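Local coordinates for ABC transporter substrate-binding protein-branched chain amino acid transport (Streptococcus pneumoniae, PDB 4GNR) that probably captures branched-chain amino acids such as isoleucine outside the cell and delivers them to an ABC transporter for uptake, at residues Leu148-Asp151 and Tyr156-Gly159. Numbering follows the deposited sequence.
Sequences LYTD and YAKG. With ILE (isoleucine), chain B.
The methyl CB of A157 meets the end of the strand: it lies 3.4 Å from the backbone O of D151 and 3.7 Å from D151 CB. T150 closes on the same alanine with its CG2, 3.8 Å from A157 CB and 3.7 Å from A157 O. T150 OG1 sits beside T150's own backbone N (chi1 -53°), which leaves CG2 anti to that N and lets the methyl reach the helix. K158 adds the aliphatic root of its side chain, CG standing 4.0 Å from D151 O; its far end bends at chi3, and NZ makes a weak hydrogen bond to N152 O. The contact is thus almost wholly van der Waals, and the closest backbone pair across it is CA of A157 and CA of D151, 5.6 Å apart. Polar groups are tied down nearby: D151 OD1 accepts from A153 N in the connecting loop, and S154 OG bonds A157 N in the first turn of the helix. One residue before A157, the ring of Y156 meets the bound isoleucine obliquely, its CE1 3.6 Å from the ligand's CA. Y156 OH is gripped by D229 OD1 and G230 N, and its ring stacks on that of Y205, which probably helps to hold the ring in place in the pocket. P203 touches both T150 and A157. Strand 145-151, helix 155-167 and strand 171-178 form a beta-alpha-beta unit of this periplasmic-binding-protein fold; strand 145-151 runs parallel between strands 171-178 and 199-201, and its C-terminal end leads through a short loop into the helix that carries Y156 to the ligand.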
ATOM      1  N   LEU A 148       1.956  -8.085  20.516  1.00 10.02           N
ATOM      2  CA  LEU A 148       1.341  -8.148  19.172  1.00  9.87           C
ATOM      3  C   LEU A 148      -0.081  -7.572  19.378  1.00 10.05           C
ATOM      4  O   LEU A 148      -0.841  -8.087  20.225  1.00 12.30           O
ATOM      5  CB  LEU A 148       1.332  -9.565  18.617  1.00 10.05           C
ATOM      6  CG  LEU A 148       0.778  -9.761  17.203  1.00 10.32           C
ATOM      7  CD1 LEU A 148       1.498  -8.876  16.164  1.00 10.31           C
ATOM      8  CD2 LEU A 148       0.854 -11.240  16.814  1.00 11.51           C
ATOM      9  N   TYR A 149      -0.436  -6.540  18.601  1.00  9.36           N
ATOM     10  CA  TYR A 149      -1.731  -5.808  18.766  1.00  9.81           C
ATOM     11  C   TYR A 149      -2.281  -5.627  17.367  1.00  9.34           C
ATOM     12  O   TYR A 149      -1.776  -4.824  16.605  1.00  9.31           O
ATOM     13  CB  TYR A 149      -1.429  -4.527  19.534  1.00 10.07           C
ATOM     14  CG  TYR A 149      -2.618  -3.720  20.024  1.00 10.75           C
ATOM     15  CD1 TYR A 149      -3.761  -4.324  20.489  1.00 11.63           C
ATOM     16  CD2 TYR A 149      -2.499  -2.362  20.209  1.00 12.22           C
ATOM     17  CE1 TYR A 149      -4.817  -3.555  21.040  1.00 11.28           C
ATOM     18  CE2 TYR A 149      -3.529  -1.599  20.759  1.00 12.22           C
ATOM     19  CZ  TYR A 149      -4.681  -2.199  21.173  1.00 11.92           C
ATOM     20  OH  TYR A 149      -5.698  -1.463  21.735  1.00 13.37           O
ATOM     21  N   THR A 150      -3.353  -6.343  17.066  1.00 10.14           N
ATOM     22  CA  THR A 150      -3.831  -6.450  15.692  1.00 10.35           C
ATOM     23  C   THR A 150      -5.281  -6.090  15.437  1.00 10.51           C
ATOM     24  O   THR A 150      -6.151  -6.317  16.291  1.00 12.00           O
ATOM     25  CB  THR A 150      -3.661  -7.992  15.292  1.00 10.94           C
ATOM     26  OG1 THR A 150      -2.323  -8.429  15.546  1.00 12.17           O
ATOM     27  CG2 THR A 150      -4.020  -8.299  13.863  1.00 12.96           C
ATOM     28  N   ASP A 151      -5.530  -5.542  14.240  1.00 10.42           N
ATOM     29  CA  ASP A 151      -6.896  -5.191  13.786  1.00 10.99           C
ATOM     30  C   ASP A 151      -7.561  -6.524  13.470  1.00 12.38           C
ATOM     31  O   ASP A 151      -7.362  -7.100  12.401  1.00 12.82           O
ATOM     32  CB  ASP A 151      -6.843  -4.301  12.537  1.00 10.41           C
ATOM     33  CG  ASP A 151      -8.219  -3.898  12.008  1.00 10.98           C
ATOM     34  OD1 ASP A 151      -9.257  -4.378  12.549  1.00 12.22           O
ATOM     35  OD2 ASP A 151      -8.217  -3.089  11.019  1.00 12.30           O
ATOM     36  N   TYR A 156      -6.006  -8.224   6.144  1.00 12.82           N
ATOM     37  CA  TYR A 156      -4.684  -7.639   5.951  1.00 11.36           C
ATOM     38  C   TYR A 156      -3.872  -7.777   7.242  1.00 10.56           C
ATOM     39  O   TYR A 156      -2.766  -8.349   7.268  1.00 10.07           O
ATOM     40  CB  TYR A 156      -4.855  -6.156   5.565  1.00 11.18           C
ATOM     41  CG  TYR A 156      -3.614  -5.307   5.763  1.00  9.94           C
ATOM     42  CD1 TYR A 156      -2.539  -5.415   4.902  1.00  8.94           C
ATOM     43  CD2 TYR A 156      -3.526  -4.389   6.801  1.00 10.79           C
ATOM     44  CE1 TYR A 156      -1.412  -4.671   5.068  1.00  8.15           C
ATOM     45  CE2 TYR A 156      -2.388  -3.635   6.993  1.00 10.27           C
ATOM     46  CZ  TYR A 156      -1.332  -3.774   6.119  1.00  8.66           C
ATOM     47  OH  TYR A 156      -0.206  -3.012   6.320  1.00  9.30           O
ATOM     48  N   ALA A 157      -4.448  -7.244   8.311  1.00 10.59           N
ATOM     49  CA  ALA A 157      -3.765  -7.245   9.596  1.00 10.57           C
ATOM     50  C   ALA A 157      -3.535  -8.671  10.093  1.00 10.20           C
ATOM     51  O   ALA A 157      -2.467  -9.030  10.588  1.00 10.17           O
ATOM     52  CB  ALA A 157      -4.527  -6.407  10.612  1.00 11.44           C
ATOM     53  N   LYS A 158      -4.566  -9.491   9.949  1.00 10.69           N
ATOM     54  CA  LYS A 158      -4.466 -10.886  10.374  1.00 11.57           C
ATOM     55  C   LYS A 158      -3.412 -11.676   9.595  1.00 10.29           C
ATOM     56  O   LYS A 158      -2.746 -12.542  10.163  1.00 10.90           O
ATOM     57  CB  LYS A 158      -5.829 -11.568  10.374  1.00 13.54           C
ATOM     58  CG  LYS A 158      -6.729 -10.995  11.491  1.00 15.42           C
ATOM     59  CD  LYS A 158      -8.097 -11.608  11.647  1.00 19.35           C
ATOM     60  CE  LYS A 158      -8.969 -11.340  10.487  1.00 21.80           C
ATOM     61  NZ  LYS A 158     -10.336 -11.870  10.761  1.00 24.77           N
ATOM     62  N   GLY A 159      -3.234 -11.345   8.320  1.00 10.10           N
ATOM     63  CA  GLY A 159      -2.213 -12.009   7.499  1.00  9.93           C
ATOM     64  C   GLY A 159      -0.800 -11.660   7.963  1.00  8.93           C
ATOM     65  O   GLY A 159       0.072 -12.517   8.058  1.00  9.78           O
TER
HETATM   66  N   ILE B 401      -1.326  -3.180   1.737  1.00  6.27           N
HETATM   67  CA  ILE B 401      -2.601  -2.713   2.351  1.00  6.07           C
HETATM   68  C   ILE B 401      -3.752  -3.555   1.812  1.00  5.74           C
HETATM   69  O   ILE B 401      -4.903  -3.324   2.237  1.00  6.70           O
HETATM   70  CB  ILE B 401      -2.774  -1.164   2.311  1.00  9.23           C
HETATM   71  CG1 ILE B 401      -2.466  -0.613   0.938  1.00  9.21           C
HETATM   72  CG2 ILE B 401      -1.874  -0.338   3.388  1.00  8.24           C
HETATM   73  CD1 ILE B 401      -2.713   0.877   0.847  1.00  7.90           C
HETATM   74  OXT ILE B 401      -3.478  -4.461   0.999  1.00  6.80           O